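Local structure of Ras-associated and pleckstrin homology domains-containing protein 1 (Homo sapiens, 4GN1) at residues A[104-109]-A[224-229]; A[132-137]-A[153-158]; A[201-206]-A[220-225]. The protein mediates localized membrane signals, is implicated in regulating lamellipodial dynamics, and targets EVL and VASP to the leading edge. All coordinates share one frame; numbering follows the deposited sequence.

In the fold
Interaction 1 is a surface contact. It ties the loop 104-109 to the start of helix 225-240 through a salt bridge and the long side chains of K106 and R226. Interactions 2 and 3 each pair the two strands of a hairpin in the PH domain, by backbone hydrogen bonds and apolar packing. Interaction 3 is buried, whereas interaction 2 is partly buried, with the charged side chains of E133, E135 and R156 on its more exposed side. The two meet where F153 packs on L220, and strands 135-141 and 218-221 are sheet neighbours. Interactions 1 and 3 share D224 and V225, where the chain passes from strand 218-221 into the helix.

Interaction 1. Residues A[104-109]-A[224-229]; sequences GKKETA and DVRTLH
K106 has its CG anti to the backbone N (chi1 -162°), and its chain bends at chi2 and chi4, which carries NZ to the carboxylate of D224. On D224, CG stands between its own N and carbonyl carbon (chi1 58°); this turns the carboxylate back over the first turn of the helix, where T227 N and K106 NZ both reach it. The two side chains come from opposite directions and form a salt bridge. K106 NZ lies 2.9 Å from D224 OD2 on its syn side, and 3.4 Å from D224 OD1 in a weak bond.

D224 is the N-cap of helix 225-240 in the PH domain. Its OD1 takes the capping bond from T227 N at 3.0 Å, almost straight at 174°. T227 OG1 also donates to D224 OD1, at 2.9 Å, from above the carboxylate plane. OD1 accepts two bonds from T227 and a weak one from K106, whereas OD2 takes the main salt bridge. This probably holds the carboxylate in its charged form.

K106 and R226 slide past each other in opposite directions, with K106 CG 3.7 Å from R226 CG. K106 CE also lies 3.2 Å from T227 OG1. The guanidinium of R226 reaches on toward the loop backbone, with its NE 3.3 Å from K106 O. Its NH2 is hydrogen-bonded to the carbonyl of N100, and Y101 makes a cation-pi contact with it.

Interaction 2. Residues A[132-137]-A[153-158]; sequences PEIEGV and FLLRAS
L155, E133 and F153 have the most surface buried in this contact, and each meets the other segment in its own way. L155 is gripped by backbone and side chain alike. Its N donates to I134 O at 2.9 Å, nearly straight at 174°. Its CG lies anti to the backbone N (chi1 176°), which lays the side chain beside that of I134, both pointing the same way. There L155 CD2 touches I134 CG1 at 3.9 Å.

E133 is exposed and leans over the backbone of L155. Its CB rests 3.2 Å from L155 O, and the extended chain runs on across R156. E133 OE2 comes 3.9 Å from R156 CG. The carboxylate and the guanidinium are not in contact, so any attraction between the two charges is probably modest.

F153 is held through its backbone. F153 N donates to G136 O at 2.8 Å, and G136 N returns a bond to F153 O at 3.2 Å. This makes G136 and F153 an antiparallel hydrogen-bonded pair. E135 and L154 form the non-hydrogen-bonded pair next to it, where E135 CA lies 3.2 Å from F153 O in a CA-H...O contact.

The strands 135-141 and 148-156 form a hairpin of the PH domain. I134, F153 and L155 all pack on W231 of helix 225-240, and F153 meets F177 edge-to-face. On its other edge strand 148-156 bonds strand 159-162, through L154 and Y161.

Interaction 3. Residues A[201-206]-A[220-225]; sequences YCLVLK and LCCDDV
Y201 lays one face of its ring over the backbone that leads into helix 225-240. V225 N sits above the ring centre, and D224 C lies over the same face nearer the rim. Y201 CD2 is 3.4 Å from D224 CA. The side chain of V225 crosses the ring at a slant, with V225 CB 3.7 Å from Y201 CE1. A chi1 of -45° puts CG of Y201 anti to its carbonyl carbon, which swings the ring over this turn while Y201 O is left to bond C222. That bond, from C222 N to Y201 O, is 2.7 Å long.

The strands 202-206 and 218-221 form an antiparallel hairpin of the PH domain. L203 and L220 are a hydrogen-bonded pair, with L220 N giving to L203 O and L203 N to L220 O. C202 and C221 are the non-hydrogen-bonded pair beside them. Their sulfurs are not joined as a disulfide: C202 SG lies 4.0 Å from C221 SG and 3.9 Å from C221 CB.

On the face that carries L203 and L220, L203 packs against L220 and C222. Its CG stands between its own N and carbonyl carbon (chi1 65°), and this turns the branch across the strands. L203 CD2 then touches L220 CB and C222 SG, both at 3.6 Å. L205 extends this apolar row, and its CD1 meets L220 CD1 at 4.0 Å. The two leucines of strand 202-206, L203 and L205, also pack on I235 of helix 225-240, and L220 touches L140 of strand 135-141. On the C202 face, C202 and V204 touch Y191 of helix 191-194.

Interaction 1. Residues A[104-109]-A[224-229]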
loop_
_atom_site.group_PDB
_atom_site.type_symbol
_atom_site.label_atom_id
_atom_site.label_comp_id
_atom_site.label_asym_id
_atom_site.label_seq_id
_atom_site.Cartn_x
_atom_site.Cartn_y
_atom_site.Cartn_z
ATOM N N GLY A 104 -10.793 8.410 -13.284
ATOM C CA GLY A 104 -10.585 7.033 -13.684
ATOM C C GLY A 104 -11.882 6.530 -14.236
ATOM O O GLY A 104 -12.826 6.335 -13.475
ATOM N N LYS A 105 -11.966 6.348 -15.556
ATOM C CA LYS A 105 -10.874 6.611 -16.518
ATOM C C LYS A 105 -9.605 5.800 -16.322
ATOM O O LYS A 105 -8.521 6.337 -16.012
ATOM C CB LYS A 105 -10.585 8.117 -16.697
ATOM C CG LYS A 105 -11.049 8.663 -18.041
ATOM C CD LYS A 105 -12.490 8.272 -18.395
ATOM C CE LYS A 105 -13.524 9.051 -17.576
ATOM N NZ LYS A 105 -13.398 10.530 -17.786
ATOM N N LYS A 106 -9.764 4.490 -16.500
ATOM C CA LYS A 106 -8.637 3.570 -16.543
ATOM C C LYS A 106 -7.679 4.068 -17.623
ATOM O O LYS A 106 -6.449 3.960 -17.479
ATOM C CB LYS A 106 -9.119 2.141 -16.832
ATOM C CG LYS A 106 -8.109 1.061 -16.465
ATOM C CD LYS A 106 -8.810 -0.214 -16.018
ATOM C CE LYS A 106 -7.811 -1.336 -15.776
ATOM N NZ LYS A 106 -7.415 -2.018 -17.040
ATOM N N GLU A 107 -8.278 4.629 -18.680
ATOM C CA GLU A 107 -7.599 5.356 -19.748
ATOM C C GLU A 107 -6.484 6.266 -19.193
ATOM O O GLU A 107 -6.716 7.085 -18.283
ATOM C CB GLU A 107 -8.638 6.198 -20.504
ATOM C CG GLU A 107 -8.773 5.895 -21.993
ATOM C CD GLU A 107 -7.542 6.269 -22.804
ATOM O OE1 GLU A 107 -6.607 6.893 -22.250
ATOM O OE2 GLU A 107 -7.504 5.933 -24.009
ATOM N N THR A 108 -5.284 6.118 -19.754
ATOM C CA THR A 108 -4.069 6.759 -19.226
ATOM C C THR A 108 -3.614 7.964 -20.072
ATOM O O THR A 108 -3.666 7.905 -21.296
ATOM C CB THR A 108 -2.917 5.731 -19.075
ATOM O OG1 THR A 108 -1.745 6.393 -18.609
ATOM C CG2 THR A 108 -2.591 5.027 -20.402
ATOM N N ALA A 109 -3.156 9.040 -19.432
ATOM C CA ALA A 109 -2.920 10.292 -20.151
ATOM C C ALA A 109 -1.997 11.261 -19.438
ATOM O O ALA A 109 -1.760 11.129 -18.232
ATOM C CB ALA A 109 -4.250 10.988 -20.433
ATOM N N ASP A 224 -5.160 -6.934 -14.188
ATOM C CA ASP A 224 -3.964 -6.372 -14.815
ATOM C C ASP A 224 -3.286 -5.365 -13.875
ATOM O O ASP A 224 -3.779 -5.116 -12.771
ATOM C CB ASP A 224 -4.310 -5.758 -16.185
ATOM C CG ASP A 224 -5.373 -4.680 -16.095
ATOM O OD1 ASP A 224 -5.312 -3.848 -15.174
ATOM O OD2 ASP A 224 -6.273 -4.648 -16.951
ATOM N N VAL A 225 -2.164 -4.787 -14.291
ATOM C CA VAL A 225 -1.318 -4.037 -13.345
ATOM C C VAL A 225 -1.902 -2.651 -13.046
ATOM O O VAL A 225 -1.650 -2.059 -11.976
ATOM C CB VAL A 225 0.164 -3.995 -13.806
ATOM C CG1 VAL A 225 0.395 -2.926 -14.862
ATOM C CG2 VAL A 225 1.100 -3.809 -12.625
ATOM N N ARG A 226 -2.706 -2.168 -13.990
ATOM C CA ARG A 226 -3.432 -0.919 -13.871
ATOM C C ARG A 226 -4.485 -0.990 -12.761
ATOM O O ARG A 226 -4.522 -0.138 -11.869
ATOM C CB ARG A 226 -4.086 -0.597 -15.226
ATOM C CG ARG A 226 -4.552 0.837 -15.415
ATOM C CD ARG A 226 -3.391 1.824 -15.497
ATOM N NE ARG A 226 -3.890 3.198 -15.621
ATOM C CZ ARG A 226 -4.198 3.989 -14.592
ATOM N NH1 ARG A 226 -4.051 3.569 -13.338
ATOM N NH2 ARG A 226 -4.658 5.215 -14.825
ATOM N N THR A 227 -5.339 -2.006 -12.819
ATOM C CA THR A 227 -6.384 -2.209 -11.800
ATOM C C THR A 227 -5.731 -2.349 -10.422
ATOM O O THR A 227 -6.192 -1.755 -9.451
ATOM C CB THR A 227 -7.251 -3.461 -12.088
ATOM O OG1 THR A 227 -7.615 -3.489 -13.471
ATOM C CG2 THR A 227 -8.525 -3.461 -11.239
ATOM N N LEU A 228 -4.657 -3.125 -10.356
ATOM C CA LEU A 228 -3.877 -3.237 -9.140
ATOM C C LEU A 228 -3.446 -1.864 -8.613
ATOM O O LEU A 228 -3.645 -1.568 -7.431
ATOM C CB LEU A 228 -2.674 -4.169 -9.334
ATOM C CG LEU A 228 -1.709 -4.360 -8.163
ATOM C CD1 LEU A 228 -2.407 -4.952 -6.937
ATOM C CD2 LEU A 228 -0.506 -5.209 -8.572
ATOM N N HIS A 229 -2.913 -1.012 -9.492
ATOM C CA HIS A 229 -2.431 0.308 -9.079
ATOM C C HIS A 229 -3.523 1.235 -8.634
ATOM O O HIS A 229 -3.393 1.920 -7.597
ATOM C CB HIS A 229 -1.542 0.943 -10.146
ATOM C CG HIS A 229 -0.183 0.273 -10.279
ATOM N ND1 HIS A 229 0.575 0.369 -11.395
ATOM C CD2 HIS A 229 0.520 -0.552 -9.400
ATOM C CE1 HIS A 229 1.704 -0.341 -11.232
ATOM N NE2 HIS A 229 1.670 -0.902 -10.007
#

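Interaction 2. Residues A[132-137]-A[153-158]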
loop_
_atom_site.group_PDB
_atom_site.type_symbol
_atom_site.label_atom_id
_atom_site.label_comp_id
_atom_site.label_asym_id
_atom_site.label_seq_id
_atom_site.Cartn_x
_atom_site.Cartn_y
_atom_site.Cartn_z
ATOM N N PRO A 132 -12.372 10.043 -5.474
ATOM C CA PRO A 132 -13.343 9.409 -6.379
ATOM C C PRO A 132 -13.341 7.893 -6.155
ATOM O O PRO A 132 -12.287 7.299 -5.903
ATOM C CB PRO A 132 -12.837 9.789 -7.781
ATOM C CG PRO A 132 -11.928 10.956 -7.543
ATOM C CD PRO A 132 -11.266 10.655 -6.227
ATOM N N GLU A 133 -14.533 7.302 -6.220
ATOM C CA GLU A 133 -14.762 5.906 -5.851
ATOM C C GLU A 133 -14.245 4.958 -6.940
ATOM O O GLU A 133 -14.328 5.246 -8.141
ATOM C CB GLU A 133 -16.255 5.668 -5.538
ATOM C CG GLU A 133 -16.902 6.798 -4.732
ATOM C CD GLU A 133 -18.227 6.439 -4.058
ATOM O OE1 GLU A 133 -19.190 6.025 -4.745
ATOM O OE2 GLU A 133 -18.321 6.599 -2.819
ATOM N N ILE A 134 -13.660 3.849 -6.507
ATOM C CA ILE A 134 -13.180 2.833 -7.436
ATOM C C ILE A 134 -14.207 1.706 -7.387
ATOM O O ILE A 134 -14.688 1.320 -6.314
ATOM C CB ILE A 134 -11.738 2.332 -7.105
ATOM C CG1 ILE A 134 -10.806 3.494 -6.669
ATOM C CG2 ILE A 134 -11.144 1.507 -8.255
ATOM C CD1 ILE A 134 -10.606 4.632 -7.661
ATOM N N GLU A 135 -14.580 1.235 -8.568
ATOM C CA GLU A 135 -15.528 0.151 -8.713
ATOM C C GLU A 135 -14.927 -0.772 -9.745
ATOM O O GLU A 135 -14.168 -0.329 -10.608
ATOM C CB GLU A 135 -16.894 0.676 -9.184
ATOM C CG GLU A 135 -17.265 0.432 -10.661
ATOM C CD GLU A 135 -17.284 1.684 -11.539
ATOM O OE1 GLU A 135 -18.227 1.801 -12.359
ATOM O OE2 GLU A 135 -16.368 2.541 -11.424
ATOM N N GLY A 136 -15.255 -2.050 -9.651
ATOM C CA GLY A 136 -14.832 -3.010 -10.655
ATOM C C GLY A 136 -14.982 -4.402 -10.110
ATOM O O GLY A 136 -15.181 -4.579 -8.903
ATOM N N VAL A 137 -14.918 -5.388 -10.999
ATOM C CA VAL A 137 -14.937 -6.773 -10.575
ATOM C C VAL A 137 -13.503 -7.148 -10.222
ATOM O O VAL A 137 -12.550 -6.564 -10.753
ATOM C CB VAL A 137 -15.614 -7.699 -11.624
ATOM C CG1 VAL A 137 -15.510 -9.165 -11.228
ATOM C CG2 VAL A 137 -17.091 -7.342 -11.767
ATOM N N PHE A 153 -16.703 -4.936 -6.559
ATOM C CA PHE A 153 -16.189 -4.164 -5.406
ATOM C C PHE A 153 -16.373 -2.674 -5.552
ATOM O O PHE A 153 -16.342 -2.135 -6.665
ATOM C CB PHE A 153 -14.700 -4.430 -5.175
ATOM C CG PHE A 153 -14.423 -5.717 -4.476
ATOM C CD1 PHE A 153 -14.170 -6.878 -5.204
ATOM C CD2 PHE A 153 -14.418 -5.778 -3.093
ATOM C CE1 PHE A 153 -13.908 -8.082 -4.560
ATOM C CE2 PHE A 153 -14.165 -6.974 -2.436
ATOM C CZ PHE A 153 -13.909 -8.131 -3.169
ATOM N N LEU A 154 -16.518 -2.017 -4.403
ATOM C CA LEU A 154 -16.796 -0.599 -4.343
ATOM C C LEU A 154 -16.117 0.051 -3.137
ATOM O O LEU A 154 -16.418 -0.275 -1.974
ATOM C CB LEU A 154 -18.311 -0.361 -4.331
ATOM C CG LEU A 154 -18.737 1.073 -4.628
ATOM C CD1 LEU A 154 -19.951 1.107 -5.552
ATOM C CD2 LEU A 154 -19.004 1.814 -3.325
ATOM N N LEU A 155 -15.207 0.979 -3.436
ATOM C CA LEU A 155 -14.497 1.740 -2.418
ATOM C C LEU A 155 -15.235 3.038 -2.087
ATOM O O LEU A 155 -15.412 3.905 -2.954
ATOM C CB LEU A 155 -13.066 2.042 -2.870
ATOM C CG LEU A 155 -12.202 2.928 -1.959
ATOM C CD1 LEU A 155 -11.666 2.149 -0.755
ATOM C CD2 LEU A 155 -11.079 3.588 -2.752
ATOM N N ARG A 156 -15.679 3.129 -0.831
ATOM C CA ARG A 156 -16.197 4.350 -0.204
ATOM C C ARG A 156 -15.169 4.844 0.813
ATOM O O ARG A 156 -14.338 4.064 1.280
ATOM C CB ARG A 156 -17.491 4.053 0.548
ATOM C CG ARG A 156 -18.684 3.696 -0.311
ATOM C CD ARG A 156 -19.962 3.718 0.509
ATOM N NE ARG A 156 -21.130 3.314 -0.279
ATOM C CZ ARG A 156 -21.746 2.130 -0.190
ATOM N NH1 ARG A 156 -21.323 1.195 0.655
ATOM N NH2 ARG A 156 -22.809 1.880 -0.951
ATOM N N ALA A 157 -15.241 6.128 1.176
ATOM C CA ALA A 157 -14.416 6.688 2.246
ATOM C C ALA A 157 -14.600 5.892 3.536
ATOM O O ALA A 157 -13.745 5.915 4.428
ATOM C CB ALA A 157 -14.763 8.143 2.469
ATOM N N SER A 158 -15.717 5.171 3.624
ATOM C CA SER A 158 -16.036 4.365 4.815
ATOM C C SER A 158 -15.530 2.893 4.786
ATOM O O SER A 158 -15.847 2.120 5.701
ATOM C CB SER A 158 -17.544 4.427 5.117
ATOM O OG SER A 158 -18.300 4.016 3.991
#

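Interaction 3. Residues A[201-206]-A[220-225]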
loop_
_atom_site.group_PDB
_atom_site.type_symbol
_atom_site.label_atom_id
_atom_site.label_comp_id
_atom_site.label_asym_id
_atom_site.label_seq_id
_atom_site.Cartn_x
_atom_site.Cartn_y
_atom_site.Cartn_z
ATOM N N TYR A 201 -1.326 -10.006 -10.205
ATOM C CA TYR A 201 -1.644 -8.669 -9.705
ATOM C C TYR A 201 -2.541 -8.734 -8.449
ATOM O O TYR A 201 -3.763 -8.591 -8.524
ATOM C CB TYR A 201 -2.206 -7.805 -10.828
ATOM C CG TYR A 201 -1.399 -7.948 -12.086
ATOM C CD1 TYR A 201 -0.088 -7.469 -12.143
ATOM C CD2 TYR A 201 -1.921 -8.581 -13.219
ATOM C CE1 TYR A 201 0.679 -7.595 -13.292
ATOM C CE2 TYR A 201 -1.164 -8.713 -14.378
ATOM C CZ TYR A 201 0.142 -8.217 -14.407
ATOM O OH TYR A 201 0.939 -8.326 -15.542
ATOM N N CYS A 202 -1.894 -8.972 -7.307
ATOM C CA CYS A 202 -2.568 -9.249 -6.043
ATOM C C CYS A 202 -2.289 -8.238 -4.938
ATOM O O CYS A 202 -1.130 -7.880 -4.677
ATOM C CB CYS A 202 -2.168 -10.629 -5.525
ATOM S SG CYS A 202 -2.828 -12.024 -6.448
ATOM N N LEU A 203 -3.356 -7.818 -4.261
ATOM C CA LEU A 203 -3.238 -7.015 -3.033
ATOM C C LEU A 203 -3.817 -7.752 -1.799
ATOM O O LEU A 203 -4.711 -8.591 -1.931
ATOM C CB LEU A 203 -3.897 -5.655 -3.213
ATOM C CG LEU A 203 -5.414 -5.620 -3.432
ATOM C CD1 LEU A 203 -5.947 -4.272 -2.952
ATOM C CD2 LEU A 203 -5.786 -5.837 -4.884
ATOM N N VAL A 204 -3.294 -7.435 -0.614
ATOM C CA VAL A 204 -3.643 -8.135 0.609
ATOM C C VAL A 204 -3.929 -7.075 1.645
ATOM O O VAL A 204 -3.187 -6.093 1.762
ATOM C CB VAL A 204 -2.499 -9.054 1.134
ATOM C CG1 VAL A 204 -2.909 -9.793 2.405
ATOM C CG2 VAL A 204 -2.063 -10.077 0.098
ATOM N N LEU A 205 -5.030 -7.267 2.372
ATOM C CA LEU A 205 -5.415 -6.396 3.489
ATOM C C LEU A 205 -5.418 -7.214 4.777
ATOM O O LEU A 205 -6.019 -8.287 4.843
ATOM C CB LEU A 205 -6.776 -5.772 3.232
ATOM C CG LEU A 205 -6.946 -5.083 1.886
ATOM C CD1 LEU A 205 -8.361 -5.291 1.417
ATOM C CD2 LEU A 205 -6.673 -3.602 1.999
ATOM N N LYS A 206 -4.670 -6.739 5.766
ATOM C CA LYS A 206 -4.656 -7.347 7.103
ATOM C C LYS A 206 -4.273 -6.337 8.165
ATOM O O LYS A 206 -3.593 -5.352 7.884
ATOM C CB LYS A 206 -3.703 -8.552 7.194
ATOM C CG LYS A 206 -2.227 -8.209 7.028
ATOM C CD LYS A 206 -1.341 -9.249 7.710
ATOM C CE LYS A 206 0.050 -8.678 7.972
ATOM N NZ LYS A 206 -0.018 -7.658 9.051
ATOM N N LEU A 220 -6.969 -10.288 -2.618
ATOM C CA LEU A 220 -7.630 -9.807 -3.825
ATOM C C LEU A 220 -6.711 -9.933 -5.042
ATOM O O LEU A 220 -5.498 -9.709 -4.938
ATOM C CB LEU A 220 -8.073 -8.359 -3.648
ATOM C CG LEU A 220 -9.112 -8.115 -2.564
ATOM C CD1 LEU A 220 -9.309 -6.627 -2.271
ATOM C CD2 LEU A 220 -10.421 -8.776 -2.948
ATOM N N CYS A 221 -7.287 -10.292 -6.183
ATOM C CA CYS A 221 -6.533 -10.442 -7.428
ATOM C C CYS A 221 -7.150 -9.585 -8.525
ATOM O O CYS A 221 -8.369 -9.594 -8.723
ATOM C CB CYS A 221 -6.490 -11.905 -7.872
ATOM S SG CYS A 221 -5.511 -12.187 -9.360
ATOM N N CYS A 222 -6.303 -8.855 -9.240
ATOM C CA CYS A 222 -6.777 -7.922 -10.233
ATOM C C CYS A 222 -6.494 -8.457 -11.622
ATOM O O CYS A 222 -5.599 -9.299 -11.793
ATOM C CB CYS A 222 -6.101 -6.578 -10.040
ATOM S SG CYS A 222 -6.362 -5.884 -8.401
ATOM N N ASP A 223 -7.244 -7.947 -12.604
ATOM C CA ASP A 223 -7.112 -8.371 -14.005
ATOM C C ASP A 223 -5.740 -8.066 -14.600
ATOM O O ASP A 223 -5.232 -8.847 -15.407
ATOM C CB ASP A 223 -8.198 -7.732 -14.899
ATOM C CG ASP A 223 -9.515 -8.504 -14.880
ATOM O OD1 ASP A 223 -10.571 -7.884 -15.169
ATOM O OD2 ASP A 223 -9.504 -9.723 -14.576
ATOM N N ASP A 224 -5.160 -6.934 -14.188
ATOM C CA ASP A 224 -3.964 -6.372 -14.815
ATOM C C ASP A 224 -3.286 -5.365 -13.875
ATOM O O ASP A 224 -3.779 -5.116 -12.771
ATOM C CB ASP A 224 -4.310 -5.758 -16.185
ATOM C CG ASP A 224 -5.373 -4.680 -16.095
ATOM O OD1 ASP A 224 -5.312 -3.848 -15.174
ATOM O OD2 ASP A 224 -6.273 -4.648 -16.951
ATOM N N VAL A 225 -2.164 -4.787 -14.291
ATOM C CA VAL A 225 -1.318 -4.037 -13.345
ATOM C C VAL A 225 -1.902 -2.651 -13.046
ATOM O O VAL A 225 -1.650 -2.059 -11.976
ATOM C CB VAL A 225 0.164 -3.995 -13.806
ATOM C CG1 VAL A 225 0.395 -2.926 -14.862
ATOM C CG2 VAL A 225 1.100 -3.809 -12.625
#